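Local coordinates for protein sortase (Actinomyces oris, PDB 2XWG) that probably acts as a class C, pilus-building sortase, a membrane-anchored cysteine transpeptidase that joins fimbrial subunits, here as its calcium-binding catalytic domain, at residues A[76-81]-A[220-225]; A[90-95]-A[129-134]; A[170-175]-A[181-186]. All blocks are in the same frame, centred on the assembly; numbering follows the deposited sequence.

How the interactions relate
All three contacts reach the beta barrel of the sortase fold. Interaction 1 comes first and closes last along the chain: it ties the loop 76-81 to strand 221-229, and interactions 2 and then 3 both fall between its two ends. Interaction 2 sets helix 87-93 against strand 129-131 and the loop after it; its centre lies about 17 Å from that of interaction 1, and the two touch through Pro-77 and Leu-132. Interaction 3 is the hairpin 171-176/179-191, about 21 Å from either centre, and meets interaction 1 where Val-185 packs on Val-225. Interactions 1 and 2 thus dock N-terminal elements onto the barrel, while interaction 3 builds the barrel itself.

Interaction 1: A[76-81]-A[220-225]; sequences DPWLES and SHRLLV. With CA (calcium ion), chain F.
Asp-76 and Arg-222 come together from opposite directions in a two-point, side-on salt bridge that holds down the lid of this class C sortase, the loop carrying the Asp-Pro-Trp sequence. This is the tight part. Asp-76 CG stands anti to the backbone N (chi1 -177°), carrying the carboxylate to the strand. NE of Arg-222 gives Asp-76 OD1 a nearly straight bond of 2.7 Å on the syn side, and NH2 reaches Asp-76 OD2 at 2.8 Å. With the flat groups 38° apart, NH2 arrives from above the carboxylate plane. From the other face, Trp-78 N bonds to Asp-76 OD2 at 3.0 Å, closing an Asx turn and helping fix the carboxylate's rotation. Arg-222 NH1 is taken up on its own strand by His-221 O, 2.6 Å away. Beside the bridge, Trp-78 CE3 lies 3.7 Å from Arg-222 NE, and the indole goes on to meet His-151 and Cys-213, the predicted active-site pair. The lid therefore covers that site, and Arg-222 is probably the arginine that accompanies Cys and His in sortases. The far end of the lid is looser: Leu-79 and Glu-80 are exposed and do not touch the strand. There a calcium ion gathers Pro-77 O, Glu-80 O at 2.6 Å, Thr-120 and two waters, one of which donates a 3.0 Å hydrogen bond to Asp-76 O.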
loop_
_atom_site.group_PDB
_atom_site.type_symbol
_atom_site.label_atom_id
_atom_site.label_comp_id
_atom_site.label_asym_id
_atom_site.label_seq_id
_atom_site.Cartn_x
_atom_site.Cartn_y
_atom_site.Cartn_z
ATOM N N ASP A 76 -9.853 -6.280 -6.651
ATOM C CA ASP A 76 -9.910 -4.827 -6.450
ATOM C C ASP A 76 -10.145 -4.443 -4.971
ATOM O O ASP A 76 -10.959 -5.063 -4.275
ATOM C CB ASP A 76 -10.996 -4.217 -7.335
ATOM C CG ASP A 76 -11.069 -2.692 -7.235
ATOM O OD1 ASP A 76 -10.119 -1.982 -7.662
ATOM O OD2 ASP A 76 -12.113 -2.199 -6.769
ATOM N N PRO A 77 -9.426 -3.418 -4.487
ATOM C CA PRO A 77 -9.604 -2.973 -3.098
ATOM C C PRO A 77 -11.038 -2.551 -2.769
ATOM O O PRO A 77 -11.433 -2.654 -1.613
ATOM C CB PRO A 77 -8.648 -1.773 -2.990
ATOM C CG PRO A 77 -7.593 -2.044 -4.025
ATOM C CD PRO A 77 -8.341 -2.683 -5.168
ATOM N N TRP A 78 -11.798 -2.100 -3.765
ATOM C CA TRP A 78 -13.139 -1.569 -3.533
ATOM C C TRP A 78 -14.269 -2.548 -3.820
ATOM O O TRP A 78 -15.438 -2.207 -3.685
ATOM C CB TRP A 78 -13.352 -0.284 -4.342
ATOM C CG TRP A 78 -12.488 0.851 -3.861
ATOM C CD1 TRP A 78 -12.844 1.846 -2.986
ATOM C CD2 TRP A 78 -11.119 1.096 -4.204
ATOM N NE1 TRP A 78 -11.782 2.695 -2.781
ATOM C CE2 TRP A 78 -10.714 2.259 -3.517
ATOM C CE3 TRP A 78 -10.204 0.453 -5.031
ATOM C CZ2 TRP A 78 -9.438 2.790 -3.634
ATOM C CZ3 TRP A 78 -8.931 0.985 -5.150
ATOM C CH2 TRP A 78 -8.561 2.141 -4.453
ATOM N N LEU A 79 -13.923 -3.760 -4.218
ATOM C CA LEU A 79 -14.924 -4.795 -4.406
ATOM C C LEU A 79 -15.636 -4.995 -3.080
ATOM O O LEU A 79 -16.829 -4.697 -2.928
ATOM C CB LEU A 79 -14.256 -6.112 -4.799
ATOM C CG LEU A 79 -15.266 -7.200 -5.161
ATOM C CD1 LEU A 79 -15.844 -6.877 -6.544
ATOM C CD2 LEU A 79 -14.661 -8.595 -5.139
ATOM N N GLU A 80 -14.871 -5.503 -2.124
ATOM C CA GLU A 80 -15.361 -5.773 -0.786
ATOM C C GLU A 80 -15.241 -4.537 0.121
ATOM O O GLU A 80 -14.241 -3.814 0.088
ATOM C CB GLU A 80 -14.591 -6.958 -0.198
ATOM C CG GLU A 80 -15.135 -7.439 1.128
ATOM C CD GLU A 80 -16.661 -7.477 1.131
ATOM O OE1 GLU A 80 -17.258 -7.560 0.018
ATOM O OE2 GLU A 80 -17.254 -7.418 2.242
ATOM N N SER A 81 -16.265 -4.272 0.920
ATOM C CA SER A 81 -16.209 -3.112 1.802
ATOM C C SER A 81 -15.983 -3.509 3.262
ATOM O O SER A 81 -15.671 -2.660 4.091
ATOM C CB SER A 81 -17.482 -2.272 1.684
ATOM O OG SER A 81 -18.545 -2.865 2.408
ATOM N N SER A 220 -14.618 4.730 -12.539
ATOM C CA SER A 220 -14.834 3.665 -13.499
ATOM C C SER A 220 -13.555 2.864 -13.636
ATOM O O SER A 220 -13.585 1.712 -14.060
ATOM C CB SER A 220 -15.206 4.245 -14.868
ATOM O OG SER A 220 -14.050 4.814 -15.457
ATOM N N HIS A 221 -12.431 3.478 -13.281
ATOM C CA HIS A 221 -11.124 2.812 -13.364
ATOM C C HIS A 221 -10.290 2.890 -12.061
ATOM O O HIS A 221 -10.817 3.206 -11.001
ATOM C CB HIS A 221 -10.322 3.368 -14.539
ATOM C CG HIS A 221 -10.936 3.087 -15.876
ATOM N ND1 HIS A 221 -11.942 3.866 -16.412
ATOM C CD2 HIS A 221 -10.685 2.117 -16.790
ATOM C CE1 HIS A 221 -12.280 3.389 -17.599
ATOM N NE2 HIS A 221 -11.537 2.325 -17.849
ATOM N N ARG A 222 -8.995 2.576 -12.165
ATOM C CA ARG A 222 -8.044 2.674 -11.063
ATOM C C ARG A 222 -6.762 3.309 -11.538
ATOM O O ARG A 222 -6.243 2.927 -12.566
ATOM C CB ARG A 222 -7.677 1.294 -10.547
ATOM C CG ARG A 222 -8.838 0.492 -10.075
ATOM C CD ARG A 222 -9.674 1.264 -9.105
ATOM N NE ARG A 222 -10.779 0.425 -8.659
ATOM C CZ ARG A 222 -12.060 0.724 -8.828
ATOM N NH1 ARG A 222 -12.401 1.855 -9.443
ATOM N NH2 ARG A 222 -13.000 -0.099 -8.373
ATOM N N LEU A 223 -6.223 4.254 -10.781
ATOM C CA LEU A 223 -4.930 4.822 -11.126
ATOM C C LEU A 223 -3.834 4.150 -10.287
ATOM O O LEU A 223 -3.931 4.104 -9.066
ATOM C CB LEU A 223 -4.959 6.330 -10.922
ATOM C CG LEU A 223 -3.589 6.981 -10.832
ATOM C CD1 LEU A 223 -3.000 7.037 -12.218
ATOM C CD2 LEU A 223 -3.705 8.384 -10.248
ATOM N N LEU A 224 -2.814 3.597 -10.943
ATOM C CA LEU A 224 -1.753 2.850 -10.268
ATOM C C LEU A 224 -0.459 3.566 -10.471
ATOM O O LEU A 224 0.035 3.624 -11.583
ATOM C CB LEU A 224 -1.576 1.441 -10.834
ATOM C CG LEU A 224 -2.718 0.427 -11.008
ATOM C CD1 LEU A 224 -2.208 -0.976 -10.774
ATOM C CD2 LEU A 224 -3.888 0.661 -10.109
ATOM N N VAL A 225 0.099 4.099 -9.393
ATOM C CA VAL A 225 1.405 4.717 -9.421
ATOM C C VAL A 225 2.365 3.760 -8.729
ATOM O O VAL A 225 2.178 3.422 -7.562
ATOM C CB VAL A 225 1.387 6.063 -8.684
ATOM C CG1 VAL A 225 2.815 6.535 -8.356
ATOM C CG2 VAL A 225 0.626 7.110 -9.490
HETATM CA CA CA F . -11.630 -4.033 0.505
HETATM O O HOH W 1 -11.600 -6.005 -1.524
HETATM O O HOH W 2 -12.020 -6.005 2.521
#

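Interaction 2: A[90-95]-A[129-134]; sequences QAYLHE and VGHLFG. With CA (calcium ion), chain G.
Tyr-92 reaches from helix 87-93 to two aromatic rings at once, one at its hydroxyl end and one over its face. At the end, Tyr-92 OH and His-131 ND1 share a hydrogen bond of 2.8 Å; each atom lies near the plane of the other's ring. The two rings therefore meet rim to rim, their planes 23° apart, with neither covering the other. Phe-133 comes in differently. Its CD1 sits over one face of the phenol, 3.4 Å from Tyr-92 CG and displaced toward the rim, while Phe-133 CE1 approaches Tyr-92 CB at 3.5 Å. With the planes inclined at 58°, this pair is neither a stack nor a T. The three rings form an aromatic cluster that docks the N-terminal helical part onto the beta core of the sortase fold, and Tyr-65, Tyr-89 and His-118 extend it. With CG roughly anti to the backbone N (chi1 156°), Tyr-92 sends its ring away from the helix, toward strand 129-131. A second bond, with Gly-119 N, also holds the buried hydroxyl, and His-131 NE2 is tied to Ser-136 O. A leucine in place of Tyr-92 would probably leave His-131 ND1 without this partner and open a gap beside Phe-133. Two residues along, His-94 O binds a calcium ion at 2.7 Å, together with Glu-58 and Asp-97.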
loop_
_atom_site.group_PDB
_atom_site.type_symbol
_atom_site.label_atom_id
_atom_site.label_comp_id
_atom_site.label_asym_id
_atom_site.label_seq_id
_atom_site.Cartn_x
_atom_site.Cartn_y
_atom_site.Cartn_z
ATOM N N GLN A 90 -6.465 -13.080 10.202
ATOM C CA GLN A 90 -6.155 -12.846 11.595
ATOM C C GLN A 90 -4.662 -12.976 11.775
ATOM O O GLN A 90 -4.069 -12.260 12.567
ATOM C CB GLN A 90 -6.882 -13.830 12.502
ATOM C CG GLN A 90 -8.364 -13.575 12.635
ATOM C CD GLN A 90 -8.682 -12.148 13.050
ATOM O OE1 GLN A 90 -9.547 -11.495 12.456
ATOM N NE2 GLN A 90 -7.996 -11.660 14.081
ATOM N N ALA A 91 -4.037 -13.887 11.047
ATOM C CA ALA A 91 -2.595 -14.035 11.200
ATOM C C ALA A 91 -1.925 -12.740 10.757
ATOM O O ALA A 91 -0.917 -12.310 11.321
ATOM C CB ALA A 91 -2.075 -15.215 10.390
ATOM N N TYR A 92 -2.520 -12.117 9.754
ATOM C CA TYR A 92 -1.970 -10.916 9.142
ATOM C C TYR A 92 -2.087 -9.747 10.111
ATOM O O TYR A 92 -1.179 -8.941 10.235
ATOM C CB TYR A 92 -2.691 -10.671 7.812
ATOM C CG TYR A 92 -2.722 -9.253 7.279
ATOM C CD1 TYR A 92 -1.646 -8.720 6.598
ATOM C CD2 TYR A 92 -3.863 -8.478 7.398
ATOM C CE1 TYR A 92 -1.686 -7.452 6.099
ATOM C CE2 TYR A 92 -3.917 -7.213 6.893
ATOM C CZ TYR A 92 -2.832 -6.705 6.243
ATOM O OH TYR A 92 -2.903 -5.435 5.732
ATOM N N LEU A 93 -3.193 -9.688 10.829
ATOM C CA LEU A 93 -3.405 -8.621 11.790
ATOM C C LEU A 93 -2.294 -8.561 12.826
ATOM O O LEU A 93 -2.082 -7.529 13.467
ATOM C CB LEU A 93 -4.743 -8.818 12.487
ATOM C CG LEU A 93 -5.910 -7.944 12.040
ATOM C CD1 LEU A 93 -5.839 -7.620 10.564
ATOM C CD2 LEU A 93 -7.216 -8.642 12.387
ATOM N N HIS A 94 -1.597 -9.674 13.010
ATOM C CA HIS A 94 -0.560 -9.734 14.027
ATOM C C HIS A 94 0.749 -9.160 13.500
ATOM O O HIS A 94 1.631 -8.824 14.274
ATOM C CB HIS A 94 -0.336 -11.168 14.513
ATOM C CG HIS A 94 -1.205 -11.564 15.662
ATOM N ND1 HIS A 94 -2.255 -12.451 15.532
ATOM C CD2 HIS A 94 -1.179 -11.202 16.965
ATOM C CE1 HIS A 94 -2.838 -12.617 16.705
ATOM N NE2 HIS A 94 -2.205 -11.869 17.593
ATOM N N GLU A 95 0.887 -9.043 12.187
ATOM C CA GLU A 95 2.111 -8.470 11.656
ATOM C C GLU A 95 2.093 -6.960 11.810
ATOM O O GLU A 95 1.042 -6.335 11.740
ATOM C CB GLU A 95 2.316 -8.877 10.208
ATOM C CG GLU A 95 2.399 -10.381 10.031
ATOM C CD GLU A 95 3.668 -10.963 10.633
ATOM O OE1 GLU A 95 4.580 -10.179 10.989
ATOM O OE2 GLU A 95 3.760 -12.207 10.738
ATOM N N VAL A 129 -4.656 5.573 4.740
ATOM C CA VAL A 129 -4.291 4.691 3.653
ATOM C C VAL A 129 -4.431 3.240 4.120
ATOM O O VAL A 129 -3.953 2.874 5.203
ATOM C CB VAL A 129 -2.843 4.968 3.203
ATOM C CG1 VAL A 129 -2.411 3.933 2.201
ATOM C CG2 VAL A 129 -2.730 6.372 2.604
ATOM N N GLY A 130 -5.108 2.410 3.328
ATOM C CA GLY A 130 -5.290 1.016 3.690
ATOM C C GLY A 130 -4.308 0.146 2.940
ATOM O O GLY A 130 -4.048 0.358 1.763
ATOM N N HIS A 131 -3.751 -0.841 3.617
ATOM C CA HIS A 131 -2.821 -1.753 2.980
ATOM C C HIS A 131 -3.517 -3.004 2.475
ATOM O O HIS A 131 -4.312 -3.622 3.195
ATOM C CB HIS A 131 -1.756 -2.172 3.955
ATOM C CG HIS A 131 -0.907 -3.281 3.441
ATOM N ND1 HIS A 131 -1.086 -4.591 3.827
ATOM C CD2 HIS A 131 0.104 -3.281 2.543
ATOM C CE1 HIS A 131 -0.203 -5.352 3.203
ATOM N NE2 HIS A 131 0.529 -4.580 2.419
ATOM N N LEU A 132 -3.199 -3.395 1.242
ATOM C CA LEU A 132 -3.959 -4.438 0.565
ATOM C C LEU A 132 -3.574 -5.849 0.998
ATOM O O LEU A 132 -2.549 -6.380 0.560
ATOM C CB LEU A 132 -3.837 -4.294 -0.946
ATOM C CG LEU A 132 -4.823 -5.138 -1.732
ATOM C CD1 LEU A 132 -6.217 -4.908 -1.197
ATOM C CD2 LEU A 132 -4.768 -4.789 -3.188
ATOM N N PHE A 133 -4.411 -6.445 1.851
ATOM C CA PHE A 133 -4.210 -7.809 2.308
ATOM C C PHE A 133 -4.021 -8.713 1.107
ATOM O O PHE A 133 -4.834 -8.729 0.186
ATOM C CB PHE A 133 -5.385 -8.275 3.160
ATOM C CG PHE A 133 -5.321 -9.733 3.565
ATOM C CD1 PHE A 133 -4.348 -10.184 4.449
ATOM C CD2 PHE A 133 -6.264 -10.639 3.090
ATOM C CE1 PHE A 133 -4.292 -11.520 4.834
ATOM C CE2 PHE A 133 -6.218 -11.971 3.464
ATOM C CZ PHE A 133 -5.225 -12.414 4.352
ATOM N N GLY A 134 -2.922 -9.451 1.108
ATOM C CA GLY A 134 -2.566 -10.257 -0.036
ATOM C C GLY A 134 -1.270 -9.772 -0.624
ATOM O O GLY A 134 -0.598 -10.531 -1.315
HETATM CA CA CA G . 3.889 -8.884 15.743
#

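Interaction 3: A[170-175]-A[181-186]; sequences DVFYVS and LKYEVN
Phe-172 and Tyr-183 form a hydrogen-bonded pair in this antiparallel hairpin. Their two backbone bonds are Tyr-183 N to Phe-172 O, 2.8 Å, and Phe-172 N to Tyr-183 O, 3.0 Å. Val-174 and Leu-181 make a second such pair. Past the other end, Val-185 N bonds to Asp-170 O at 2.7 Å. Weaker CA-H...O contacts fill in between, as from Tyr-173 CA to Leu-181 O at 3.1 Å. Apolar contacts dominate the buried face. Phe-172 holds its CG between the backbone N and the carbonyl carbon (chi1 59°), which turns the ring across toward the neighbouring strand; Tyr-183 CB then makes a CH-pi contact 3.8 Å from the Phe-172 ring centroid, over the face. Val-185 CG2 meets the edge of the same ring, 4.0 Å from Phe-172 CE1. The two aromatic rings are tilted only 17° from each other but are so offset that they hardly overlap. On the more exposed face, Tyr-173 and the extended chain of Lys-182 run side by side, with Tyr-173 CE1 3.6 Å from Lys-182 CG, and Val-171 CG2 touches Lys-182 CE. Tyr-183 OH finds its polar partner in Asp-206 on strand 206-214. Strand 179-191 pairs on its other side with strand 221-229, while strand 171-176 bonds to strand 103-107, closing the beta barrel of the sortase fold.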
loop_
_atom_site.group_PDB
_atom_site.type_symbol
_atom_site.label_atom_id
_atom_site.label_comp_id
_atom_site.label_asym_id
_atom_site.label_seq_id
_atom_site.Cartn_x
_atom_site.Cartn_y
_atom_site.Cartn_z
ATOM N N ASP A 170 9.123 11.265 -9.607
ATOM C CA ASP A 170 8.597 11.762 -8.341
ATOM C C ASP A 170 8.897 10.747 -7.232
ATOM O O ASP A 170 9.021 9.538 -7.461
ATOM C CB ASP A 170 7.100 12.098 -8.419
ATOM C CG ASP A 170 6.844 13.522 -8.905
ATOM O OD1 ASP A 170 7.753 14.372 -8.736
ATOM O OD2 ASP A 170 5.744 13.799 -9.455
ATOM N N VAL A 171 9.017 11.263 -6.022
ATOM C CA VAL A 171 9.551 10.490 -4.928
ATOM C C VAL A 171 8.512 10.368 -3.830
ATOM O O VAL A 171 7.746 11.302 -3.619
ATOM C CB VAL A 171 10.799 11.201 -4.422
ATOM C CG1 VAL A 171 10.797 11.305 -2.934
ATOM C CG2 VAL A 171 12.038 10.500 -4.948
ATOM N N PHE A 172 8.443 9.200 -3.186
ATOM C CA PHE A 172 7.737 9.050 -1.906
ATOM C C PHE A 172 8.504 8.198 -0.911
ATOM O O PHE A 172 9.417 7.458 -1.291
ATOM C CB PHE A 172 6.301 8.525 -2.050
ATOM C CG PHE A 172 6.180 7.188 -2.721
ATOM C CD1 PHE A 172 6.001 7.100 -4.105
ATOM C CD2 PHE A 172 6.162 6.036 -1.980
ATOM C CE1 PHE A 172 5.850 5.885 -4.730
ATOM C CE2 PHE A 172 6.019 4.803 -2.588
ATOM C CZ PHE A 172 5.864 4.726 -3.973
ATOM N N TYR A 173 8.125 8.313 0.364
ATOM C CA TYR A 173 8.830 7.640 1.447
ATOM C C TYR A 173 7.859 6.885 2.299
ATOM O O TYR A 173 6.840 7.425 2.680
ATOM C CB TYR A 173 9.495 8.654 2.345
ATOM C CG TYR A 173 10.464 9.554 1.645
ATOM C CD1 TYR A 173 11.795 9.212 1.537
ATOM C CD2 TYR A 173 10.053 10.765 1.110
ATOM C CE1 TYR A 173 12.704 10.044 0.912
ATOM C CE2 TYR A 173 10.955 11.615 0.497
ATOM C CZ TYR A 173 12.280 11.245 0.404
ATOM O OH TYR A 173 13.186 12.078 -0.220
ATOM N N VAL A 174 8.192 5.650 2.635
ATOM C CA VAL A 174 7.359 4.843 3.509
ATOM C C VAL A 174 8.134 4.505 4.798
ATOM O O VAL A 174 9.059 3.697 4.758
ATOM C CB VAL A 174 6.931 3.564 2.789
ATOM C CG1 VAL A 174 6.043 2.709 3.685
ATOM C CG2 VAL A 174 6.215 3.917 1.489
ATOM N N SER A 175 7.779 5.138 5.919
ATOM C CA SER A 175 8.406 4.846 7.219
ATOM C C SER A 175 7.651 3.819 8.067
ATOM O O SER A 175 6.438 3.910 8.229
ATOM C CB SER A 175 8.584 6.125 8.028
ATOM O OG SER A 175 9.486 6.979 7.355
ATOM N N LEU A 181 11.882 4.190 3.957
ATOM C CA LEU A 181 12.145 3.631 2.650
ATOM C C LEU A 181 11.855 4.664 1.560
ATOM O O LEU A 181 10.732 5.155 1.461
ATOM C CB LEU A 181 11.236 2.431 2.433
ATOM C CG LEU A 181 11.067 1.406 3.549
ATOM C CD1 LEU A 181 10.245 0.260 3.007
ATOM C CD2 LEU A 181 12.410 0.900 4.082
ATOM N N LYS A 182 12.850 4.997 0.742
ATOM C CA LYS A 182 12.617 5.909 -0.361
ATOM C C LYS A 182 12.265 5.140 -1.616
ATOM O O LYS A 182 13.022 4.251 -2.010
ATOM C CB LYS A 182 13.858 6.747 -0.627
ATOM C CG LYS A 182 13.699 7.775 -1.727
ATOM C CD LYS A 182 14.989 8.562 -1.902
ATOM C CE LYS A 182 14.813 9.727 -2.851
ATOM N NZ LYS A 182 16.130 10.378 -3.202
ATOM N N TYR A 183 11.126 5.471 -2.239
ATOM C CA TYR A 183 10.760 4.940 -3.566
ATOM C C TYR A 183 10.703 6.040 -4.627
ATOM O O TYR A 183 10.360 7.181 -4.325
ATOM C CB TYR A 183 9.419 4.214 -3.517
ATOM C CG TYR A 183 9.467 3.004 -2.639
ATOM C CD1 TYR A 183 9.302 3.117 -1.284
ATOM C CD2 TYR A 183 9.688 1.754 -3.162
ATOM C CE1 TYR A 183 9.362 2.021 -0.472
ATOM C CE2 TYR A 183 9.738 0.653 -2.369
ATOM C CZ TYR A 183 9.583 0.788 -1.014
ATOM O OH TYR A 183 9.641 -0.316 -0.189
ATOM N N GLU A 184 11.048 5.701 -5.866
ATOM C CA GLU A 184 10.949 6.651 -6.966
ATOM C C GLU A 184 9.909 6.129 -7.962
ATOM O O GLU A 184 9.909 4.944 -8.295
ATOM C CB GLU A 184 12.317 6.846 -7.629
ATOM C CG GLU A 184 12.301 7.778 -8.845
ATOM C CD GLU A 184 13.663 7.886 -9.552
ATOM O OE1 GLU A 184 14.281 6.827 -9.839
ATOM O OE2 GLU A 184 14.109 9.031 -9.825
ATOM N N VAL A 185 9.005 6.998 -8.415
ATOM C CA VAL A 185 7.921 6.584 -9.308
ATOM C C VAL A 185 8.455 6.233 -10.693
ATOM O O VAL A 185 9.127 7.043 -11.333
ATOM C CB VAL A 185 6.874 7.690 -9.457
ATOM C CG1 VAL A 185 5.824 7.306 -10.488
ATOM C CG2 VAL A 185 6.241 7.999 -8.123
ATOM N N ASN A 186 8.164 5.031 -11.168
ATOM C CA ASN A 186 8.667 4.648 -12.476
ATOM C C ASN A 186 7.629 3.961 -13.359
ATOM O O ASN A 186 7.981 3.335 -14.359
ATOM C CB ASN A 186 9.917 3.779 -12.350
ATOM C CG ASN A 186 9.604 2.374 -11.866
ATOM O OD1 ASN A 186 8.435 1.962 -11.790
ATOM N ND2 ASN A 186 10.654 1.617 -11.554
#